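Local coordinates for phage-related protein (Bordetella bronchiseptica RB50, PDB 3BJQ) that is of unproven function but probably is a major capsid protein that builds the shell of a phage-like particle, at residues G242-V250 with A304-L313; S262-P273 with S292-G301. All coordinates share one frame; numbering follows the deposited sequence.

Contact 1: residues G242-V250 with A304-L313; sequences GPDVWLGYV and AGYLIEDAGL
V245 swings CG1 to the side opposite its backbone N (chi1 173°) while I308 keeps CG1 beside its own N (chi1 -61°), which brings V245 CG1 to 4.0 Å from I308 CD1 as the two side chains lie alongside each other. They sit on an antiparallel pair of strands inside a mixed sheet, where strand 245-248 runs between 305-309 and 179-183. V245 with I308 and L247 with Y306 are hydrogen-bonded pairs sharing one face, and A165 of helix 158-173 packs on L247 and Y306. W246 and L307 project from the other face. There the indole lies obliquely to the Y306 carbonyl, with W246 CD1 3.5 Å from Y306 O. At the D244 end a side chain joins the backbone bonds. The type I turn D310-L313 folds back over P243: G312 N donates to P243 O at 2.7 Å, A311 CB touches V245 CG2, and L313 CG lies alongside P243 CG, 3.7 Å away. Two like charges, D244 OD1 and D310 OD1, approach to 3.8 Å. A water lies 2.7 Å from D244 OD1 and 2.8 Å from D310 OD1, and may be shared with other acceptors. D244 OD1 also takes the D310 N-H at 2.9 Å, almost straight (176°), on its anti side and tilted out of the carboxylate plane.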
loop_
_atom_site.group_PDB
_atom_site.type_symbol
_atom_site.label_atom_id
_atom_site.label_comp_id
_atom_site.label_asym_id
_atom_site.label_seq_id
_atom_site.Cartn_x
_atom_site.Cartn_y
_atom_site.Cartn_z
ATOM N N GLY E 242 -26.375 45.583 -5.124
ATOM C CA GLY E 242 -27.054 46.791 -5.518
ATOM C C GLY E 242 -27.131 46.970 -7.013
ATOM O O GLY E 242 -27.174 45.979 -7.754
ATOM N N PRO E 243 -27.181 48.232 -7.472
ATOM C CA PRO E 243 -27.190 48.526 -8.899
ATOM C C PRO E 243 -25.794 48.876 -9.424
ATOM O O PRO E 243 -25.662 49.481 -10.482
ATOM C CB PRO E 243 -28.112 49.743 -8.962
ATOM C CG PRO E 243 -27.815 50.479 -7.695
ATOM C CD PRO E 243 -27.292 49.476 -6.686
ATOM N N ASP E 244 -24.757 48.432 -8.718
ATOM C CA ASP E 244 -23.410 48.917 -8.964
ATOM C C ASP E 244 -22.540 48.063 -9.873
ATOM O O ASP E 244 -22.880 46.943 -10.234
ATOM C CB ASP E 244 -22.690 49.102 -7.631
ATOM C CG ASP E 244 -23.384 50.091 -6.715
ATOM O OD1 ASP E 244 -24.204 50.922 -7.183
ATOM O OD2 ASP E 244 -23.071 50.059 -5.512
ATOM N N VAL E 245 -21.418 48.663 -10.269
ATOM C CA VAL E 245 -20.356 47.977 -10.998
ATOM C C VAL E 245 -19.073 48.273 -10.252
ATOM O O VAL E 245 -18.932 49.358 -9.703
ATOM C CB VAL E 245 -20.289 48.452 -12.443
ATOM C CG1 VAL E 245 -19.064 47.875 -13.161
ATOM C CG2 VAL E 245 -21.603 48.064 -13.135
ATOM N N TRP E 246 -18.174 47.298 -10.178
ATOM C CA TRP E 246 -16.914 47.471 -9.461
ATOM C C TRP E 246 -15.802 46.807 -10.277
ATOM O O TRP E 246 -16.048 45.818 -10.942
ATOM C CB TRP E 246 -17.035 46.849 -8.080
ATOM C CG TRP E 246 -15.764 46.796 -7.279
ATOM C CD1 TRP E 246 -15.349 47.697 -6.332
ATOM C CD2 TRP E 246 -14.753 45.769 -7.325
ATOM N NE1 TRP E 246 -14.150 47.302 -5.808
ATOM C CE2 TRP E 246 -13.760 46.126 -6.393
ATOM C CE3 TRP E 246 -14.592 44.589 -8.070
ATOM C CZ2 TRP E 246 -12.614 45.350 -6.183
ATOM C CZ3 TRP E 246 -13.455 43.817 -7.869
ATOM C CH2 TRP E 246 -12.479 44.202 -6.918
ATOM N N LEU E 247 -14.600 47.366 -10.221
ATOM C CA LEU E 247 -13.421 46.787 -10.865
ATOM C C LEU E 247 -12.281 46.736 -9.883
ATOM O O LEU E 247 -12.116 47.652 -9.109
ATOM C CB LEU E 247 -12.911 47.663 -11.987
ATOM C CG LEU E 247 -13.418 47.502 -13.412
ATOM C CD1 LEU E 247 -14.732 48.282 -13.630
ATOM C CD2 LEU E 247 -12.301 48.028 -14.298
ATOM N N GLY E 248 -11.430 45.725 -9.974
ATOM C CA GLY E 248 -10.291 45.671 -9.080
ATOM C C GLY E 248 -9.212 44.736 -9.535
ATOM O O GLY E 248 -9.426 43.893 -10.409
ATOM N N TYR E 249 -8.028 44.954 -8.979
ATOM C CA TYR E 249 -6.947 43.986 -9.053
ATOM C C TYR E 249 -7.057 43.159 -7.775
ATOM O O TYR E 249 -6.907 43.685 -6.672
ATOM C CB TYR E 249 -5.552 44.618 -9.150
ATOM C CG TYR E 249 -4.501 43.560 -8.994
ATOM C CD1 TYR E 249 -4.208 42.706 -10.031
ATOM C CD2 TYR E 249 -3.851 43.360 -7.777
ATOM C CE1 TYR E 249 -3.270 41.688 -9.881
ATOM C CE2 TYR E 249 -2.918 42.340 -7.616
ATOM C CZ TYR E 249 -2.617 41.516 -8.677
ATOM O OH TYR E 249 -1.679 40.504 -8.540
ATOM N N VAL E 250 -7.362 41.871 -7.956
ATOM C CA VAL E 250 -7.451 40.881 -6.871
ATOM C C VAL E 250 -6.420 39.827 -7.210
ATOM O O VAL E 250 -6.418 39.263 -8.331
ATOM C CB VAL E 250 -8.854 40.249 -6.813
ATOM C CG1 VAL E 250 -9.007 39.291 -5.605
ATOM C CG2 VAL E 250 -9.912 41.333 -6.739
ATOM N N ALA E 304 -6.300 49.620 -5.727
ATOM C CA ALA E 304 -6.499 48.493 -6.628
ATOM C C ALA E 304 -7.992 48.266 -6.927
ATOM O O ALA E 304 -8.327 47.296 -7.588
ATOM C CB ALA E 304 -5.864 47.223 -6.073
ATOM N N GLY E 305 -8.852 49.174 -6.451
ATOM C CA GLY E 305 -10.292 49.098 -6.653
ATOM C C GLY E 305 -10.885 50.364 -7.245
ATOM O O GLY E 305 -10.292 51.456 -7.186
ATOM N N TYR E 306 -12.066 50.215 -7.831
ATOM C CA TYR E 306 -12.771 51.324 -8.450
ATOM C C TYR E 306 -14.281 51.070 -8.394
ATOM O O TYR E 306 -14.742 50.033 -8.844
ATOM C CB TYR E 306 -12.301 51.468 -9.894
ATOM C CG TYR E 306 -12.776 52.737 -10.588
ATOM C CD1 TYR E 306 -14.054 52.814 -11.133
ATOM C CD2 TYR E 306 -11.939 53.836 -10.718
ATOM C CE1 TYR E 306 -14.489 53.950 -11.761
ATOM C CE2 TYR E 306 -12.358 54.981 -11.355
ATOM C CZ TYR E 306 -13.640 55.035 -11.880
ATOM O OH TYR E 306 -14.090 56.157 -12.519
ATOM N N LEU E 307 -15.038 52.020 -7.858
ATOM C CA LEU E 307 -16.478 51.878 -7.739
ATOM C C LEU E 307 -17.267 52.766 -8.719
ATOM O O LEU E 307 -17.050 53.988 -8.788
ATOM C CB LEU E 307 -16.881 52.215 -6.317
ATOM C CG LEU E 307 -18.364 52.141 -5.951
ATOM C CD1 LEU E 307 -18.936 50.714 -6.101
ATOM C CD2 LEU E 307 -18.506 52.698 -4.555
ATOM N N ILE E 308 -18.193 52.143 -9.451
ATOM C CA ILE E 308 -19.109 52.841 -10.359
ATOM C C ILE E 308 -20.508 52.669 -9.773
ATOM O O ILE E 308 -21.168 51.673 -10.033
ATOM C CB ILE E 308 -19.081 52.229 -11.781
ATOM C CG1 ILE E 308 -17.691 52.328 -12.395
ATOM C CG2 ILE E 308 -20.098 52.920 -12.708
ATOM C CD1 ILE E 308 -17.564 51.579 -13.719
ATOM N N GLU E 309 -20.965 53.650 -8.996
ATOM C CA GLU E 309 -22.274 53.551 -8.357
ATOM C C GLU E 309 -23.438 53.807 -9.323
ATOM O O GLU E 309 -23.353 54.662 -10.204
ATOM C CB GLU E 309 -22.431 54.577 -7.240
ATOM C CG GLU E 309 -21.490 54.516 -6.089
ATOM C CD GLU E 309 -21.903 55.518 -5.008
ATOM O OE1 GLU E 309 -22.843 55.196 -4.243
ATOM O OE2 GLU E 309 -21.301 56.620 -4.946
ATOM N N ASP E 310 -24.527 53.068 -9.111
ATOM C CA ASP E 310 -25.818 53.285 -9.776
ATOM C C ASP E 310 -25.913 52.997 -11.276
ATOM O O ASP E 310 -26.879 53.409 -11.927
ATOM C CB ASP E 310 -26.349 54.676 -9.422
ATOM C CG ASP E 310 -26.559 54.836 -7.918
ATOM O OD1 ASP E 310 -26.657 53.789 -7.238
ATOM O OD2 ASP E 310 -26.606 55.989 -7.435
ATOM N N ALA E 311 -24.949 52.255 -11.809
ATOM C CA ALA E 311 -24.972 51.888 -13.220
ATOM C C ALA E 311 -26.316 51.265 -13.619
ATOM O O ALA E 311 -26.883 51.592 -14.654
ATOM C CB ALA E 311 -23.833 50.937 -13.531
ATOM N N GLY E 312 -26.853 50.408 -12.766
ATOM C CA GLY E 312 -28.055 49.664 -13.098
ATOM C C GLY E 312 -29.386 50.263 -12.716
ATOM O O GLY E 312 -30.405 49.604 -12.873
ATOM N N LEU E 313 -29.389 51.491 -12.204
ATOM C CA LEU E 313 -30.637 52.172 -11.839
ATOM C C LEU E 313 -31.294 52.798 -13.084
ATOM O O LEU E 313 -30.600 53.194 -14.026
ATOM C CB LEU E 313 -30.394 53.269 -10.790
ATOM C CG LEU E 313 -30.148 52.921 -9.318
ATOM C CD1 LEU E 313 -29.900 54.190 -8.525
ATOM C CD2 LEU E 313 -31.309 52.104 -8.701
HETATM O O HOH W 1 -24.813 52.781 -5.331
#

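Contact 2: residues S262-P273 with S292-G301; sequences SFGYTYQIEGHP and SDDNTPALSG
F263 and L299 close one end of this contact firmly: F263 CZ lies 3.6 Å from L299 CG as the two side chains cross. F263 O is gripped twice there, by S300 N and G301 N, both arriving from the same face of its carbonyl plane. S300 OG, turned between its own N and carbonyl carbon (chi1 47°), donates to S262 O at 3.2 Å. Further along, A298 CB sits over one face of the Y267 ring, a CH-pi contact 4.3 Å from the centroid, while Y267 OH is engaged by L48 N. Strands 264-269 and 295-299 are antiparallel neighbours in a mixed sheet, with strand 37-40 parallel to 264-269 and helix 105-131 packing against N295 and P297. The partly exposed D293 marks a wetter side. A water accepts from Q268 NE2 and lies 2.6 Å from D293 OD2, to which it may donate; Q268 OE1 is hydrogen-bonded to a tetraethylene glycol, probably from the crystallisation liquor. The Q268 amide stands nearly perpendicular to the D293 carboxylate (86°), and its NE2 donates to H272 O. H272 and D294 remain firmly bonded: the type II turn I269-H272 puts I269 CB over the centre of one imidazole face, and at the ring's edge D294 N donates to H272 ND1, 3.0 Å away.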
loop_
_atom_site.group_PDB
_atom_site.type_symbol
_atom_site.label_atom_id
_atom_site.label_comp_id
_atom_site.label_asym_id
_atom_site.label_seq_id
_atom_site.Cartn_x
_atom_site.Cartn_y
_atom_site.Cartn_z
ATOM N N SER E 262 -2.958 43.450 -2.776
ATOM C CA SER E 262 -4.206 43.124 -3.422
ATOM C C SER E 262 -5.284 44.073 -2.915
ATOM O O SER E 262 -5.081 44.747 -1.903
ATOM C CB SER E 262 -4.598 41.663 -3.106
ATOM O OG SER E 262 -5.527 41.157 -4.050
ATOM N N PHE E 263 -6.415 44.139 -3.616
ATOM C CA PHE E 263 -7.541 44.975 -3.176
ATOM C C PHE E 263 -8.054 44.608 -1.785
ATOM O O PHE E 263 -8.342 45.473 -0.956
ATOM C CB PHE E 263 -8.715 44.883 -4.167
ATOM C CG PHE E 263 -10.000 45.484 -3.642
ATOM C CD1 PHE E 263 -10.202 46.848 -3.673
ATOM C CD2 PHE E 263 -10.999 44.678 -3.123
ATOM C CE1 PHE E 263 -11.353 47.403 -3.165
ATOM C CE2 PHE E 263 -12.149 45.224 -2.625
ATOM C CZ PHE E 263 -12.328 46.585 -2.644
ATOM N N GLY E 264 -8.212 43.315 -1.532
ATOM C CA GLY E 264 -8.777 42.880 -0.245
ATOM C C GLY E 264 -8.621 41.409 0.042
ATOM O O GLY E 264 -8.197 40.631 -0.806
ATOM N N TYR E 265 -8.968 41.039 1.274
ATOM C CA TYR E 265 -8.860 39.670 1.749
ATOM C C TYR E 265 -9.969 39.401 2.734
ATOM O O TYR E 265 -10.461 40.319 3.370
ATOM C CB TYR E 265 -7.530 39.459 2.507
ATOM C CG TYR E 265 -6.346 39.438 1.585
ATOM C CD1 TYR E 265 -6.121 38.341 0.760
ATOM C CD2 TYR E 265 -5.478 40.531 1.495
ATOM C CE1 TYR E 265 -5.040 38.332 -0.135
ATOM C CE2 TYR E 265 -4.385 40.527 0.603
ATOM C CZ TYR E 265 -4.180 39.436 -0.199
ATOM O OH TYR E 265 -3.116 39.415 -1.090
ATOM N N THR E 266 -10.347 38.136 2.846
ATOM C CA THR E 266 -11.179 37.680 3.950
ATOM C C THR E 266 -10.175 37.168 5.015
ATOM O O THR E 266 -9.538 36.133 4.854
ATOM C CB THR E 266 -12.241 36.608 3.510
ATOM O OG1 THR E 266 -13.216 37.198 2.617
ATOM C CG2 THR E 266 -12.956 36.013 4.698
ATOM N N TYR E 267 -9.967 37.964 6.054
ATOM C CA TYR E 267 -9.095 37.584 7.172
ATOM C C TYR E 267 -9.808 36.441 7.864
ATOM O O TYR E 267 -10.934 36.624 8.343
ATOM C CB TYR E 267 -8.901 38.789 8.128
ATOM C CG TYR E 267 -7.816 39.775 7.709
ATOM C CD1 TYR E 267 -7.516 39.995 6.363
ATOM C CD2 TYR E 267 -7.129 40.507 8.641
ATOM C CE1 TYR E 267 -6.534 40.886 5.971
ATOM C CE2 TYR E 267 -6.143 41.429 8.252
ATOM C CZ TYR E 267 -5.843 41.593 6.923
ATOM O OH TYR E 267 -4.878 42.486 6.535
ATOM N N GLN E 268 -9.190 35.262 7.908
ATOM C CA GLN E 268 -9.862 34.085 8.421
ATOM C C GLN E 268 -8.972 33.327 9.359
ATOM O O GLN E 268 -7.821 33.068 9.050
ATOM C CB GLN E 268 -10.302 33.157 7.289
ATOM C CG GLN E 268 -11.186 32.015 7.781
ATOM C CD GLN E 268 -12.125 31.497 6.715
ATOM O OE1 GLN E 268 -12.958 32.246 6.199
ATOM N NE2 GLN E 268 -12.005 30.212 6.384
ATOM N N ILE E 269 -9.504 32.959 10.519
ATOM C CA ILE E 269 -8.684 32.240 11.489
ATOM C C ILE E 269 -8.135 30.952 10.880
ATOM O O ILE E 269 -8.868 30.198 10.257
ATOM C CB ILE E 269 -9.459 31.923 12.776
ATOM C CG1 ILE E 269 -9.883 33.225 13.456
ATOM C CG2 ILE E 269 -8.609 31.079 13.680
ATOM C CD1 ILE E 269 -8.711 34.148 13.885
ATOM N N GLU E 270 -6.843 30.699 11.082
ATOM C CA GLU E 270 -6.178 29.555 10.463
ATOM C C GLU E 270 -6.876 28.246 10.854
ATOM O O GLU E 270 -7.194 28.026 12.010
ATOM C CB GLU E 270 -4.704 29.512 10.865
ATOM C CG GLU E 270 -3.854 28.567 10.022
ATOM C CD GLU E 270 -2.366 28.593 10.401
ATOM O OE1 GLU E 270 -2.004 29.194 11.455
ATOM O OE2 GLU E 270 -1.557 28.007 9.634
ATOM N N GLY E 271 -7.145 27.404 9.869
ATOM C CA GLY E 271 -7.802 26.127 10.124
ATOM C C GLY E 271 -9.303 26.150 9.949
ATOM O O GLY E 271 -9.913 25.099 9.763
ATOM N N HIS E 272 -9.912 27.331 9.981
ATOM C CA HIS E 272 -11.355 27.436 9.800
ATOM C C HIS E 272 -11.701 27.241 8.318
ATOM O O HIS E 272 -10.946 27.643 7.454
ATOM C CB HIS E 272 -11.869 28.761 10.345
ATOM C CG HIS E 272 -11.806 28.852 11.835
ATOM N ND1 HIS E 272 -12.688 29.602 12.579
ATOM C CD2 HIS E 272 -11.007 28.225 12.727
ATOM C CE1 HIS E 272 -12.400 29.480 13.858
ATOM N NE2 HIS E 272 -11.384 28.647 13.976
ATOM N N PRO E 273 -12.855 26.635 8.013
ATOM C CA PRO E 273 -13.878 26.138 8.913
ATOM C C PRO E 273 -13.525 24.859 9.648
ATOM O O PRO E 273 -12.907 23.977 9.058
ATOM C CB PRO E 273 -15.053 25.861 7.968
ATOM C CG PRO E 273 -14.416 25.556 6.696
ATOM C CD PRO E 273 -13.249 26.466 6.609
ATOM N N SER E 292 -17.389 26.379 13.329
ATOM C CA SER E 292 -16.702 27.641 13.468
ATOM C C SER E 292 -16.069 28.034 12.148
ATOM O O SER E 292 -15.369 27.247 11.561
ATOM C CB SER E 292 -15.627 27.491 14.548
ATOM O OG SER E 292 -16.210 27.526 15.850
ATOM N N ASP E 293 -16.329 29.260 11.691
ATOM C CA ASP E 293 -15.668 29.805 10.500
ATOM C C ASP E 293 -15.522 31.314 10.678
ATOM O O ASP E 293 -16.185 32.108 10.003
ATOM C CB ASP E 293 -16.446 29.472 9.228
ATOM C CG ASP E 293 -15.596 29.636 7.997
ATOM O OD1 ASP E 293 -14.485 30.195 8.177
ATOM O OD2 ASP E 293 -16.010 29.219 6.878
ATOM N N ASP E 294 -14.639 31.689 11.603
ATOM C CA ASP E 294 -14.492 33.055 12.071
ATOM C C ASP E 294 -13.641 33.831 11.077
ATOM O O ASP E 294 -12.498 33.472 10.806
ATOM C CB ASP E 294 -13.836 33.087 13.462
ATOM C CG ASP E 294 -14.744 32.531 14.569
ATOM O OD1 ASP E 294 -15.987 32.618 14.444
ATOM O OD2 ASP E 294 -14.201 32.051 15.587
ATOM N N ASN E 295 -14.221 34.880 10.525
ATOM C CA ASN E 295 -13.600 35.620 9.443
ATOM C C ASN E 295 -14.125 37.045 9.386
ATOM O O ASN E 295 -15.143 37.371 9.993
ATOM C CB ASN E 295 -13.877 34.923 8.105
ATOM C CG ASN E 295 -15.325 35.107 7.623
ATOM O OD1 ASN E 295 -15.609 36.010 6.823
ATOM N ND2 ASN E 295 -16.241 34.252 8.108
ATOM N N THR E 296 -13.401 37.895 8.676
ATOM C CA THR E 296 -13.882 39.231 8.357
ATOM C C THR E 296 -13.230 39.689 7.056
ATOM O O THR E 296 -12.022 39.583 6.927
ATOM C CB THR E 296 -13.601 40.246 9.517
ATOM O OG1 THR E 296 -14.504 41.352 9.399
ATOM C CG2 THR E 296 -12.164 40.753 9.517
ATOM N N PRO E 297 -14.038 40.107 6.059
ATOM C CA PRO E 297 -13.504 40.812 4.891
ATOM C C PRO E 297 -12.838 42.135 5.273
ATOM O O PRO E 297 -13.329 42.828 6.147
ATOM C CB PRO E 297 -14.758 41.096 4.047
ATOM C CG PRO E 297 -15.734 40.048 4.476
ATOM C CD PRO E 297 -15.490 39.855 5.933
ATOM N N ALA E 298 -11.744 42.469 4.597
ATOM C CA ALA E 298 -10.987 43.678 4.881
ATOM C C ALA E 298 -10.529 44.281 3.544
ATOM O O ALA E 298 -10.064 43.565 2.672
ATOM C CB ALA E 298 -9.806 43.343 5.749
ATOM N N LEU E 299 -10.702 45.590 3.387
ATOM C CA LEU E 299 -10.208 46.290 2.216
ATOM C C LEU E 299 -8.770 46.664 2.588
ATOM O O LEU E 299 -8.548 47.377 3.534
ATOM C CB LEU E 299 -11.077 47.525 1.911
ATOM C CG LEU E 299 -11.069 48.002 0.454
ATOM C CD1 LEU E 299 -12.209 48.977 0.169
ATOM C CD2 LEU E 299 -9.754 48.608 0.105
ATOM N N SER E 300 -7.797 46.123 1.871
ATOM C CA SER E 300 -6.393 46.399 2.149
ATOM C C SER E 300 -5.795 47.367 1.141
ATOM O O SER E 300 -4.926 48.124 1.499
ATOM C CB SER E 300 -5.585 45.073 2.214
ATOM O OG SER E 300 -5.876 44.210 1.116
ATOM N N GLY E 301 -6.266 47.349 -0.109
ATOM C CA GLY E 301 -5.681 48.147 -1.185
ATOM C C GLY E 301 -6.692 48.907 -2.031
ATOM O O GLY E 301 -7.049 48.478 -3.123
HETATM O O HOH W 2 -14.663 29.619 4.687
#

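In the fold
In the sequence, contact 2 falls between the two strands of contact 1: strand 245-248 leads to 264-269, and strand 286-299 leads to 305-309. The two pairs belong to different sheets, with centres about 21 Å apart, yet they meet where the chain passes from one to the other. W246 and F263 are set edge-to-face there, with W246 CZ2 3.5 Å from F263 CD2, and G305 CA approaches F263 CD1 to 3.7 Å. Y249 O and F263 N, 3.1 Å apart, probably form a hydrogen bond. No active site is known; a bound tetraethylene glycol lies about 3 Å from the side chain of Y249 in contact 1, and one lies about 3 Å from that of Q268 in contact 2.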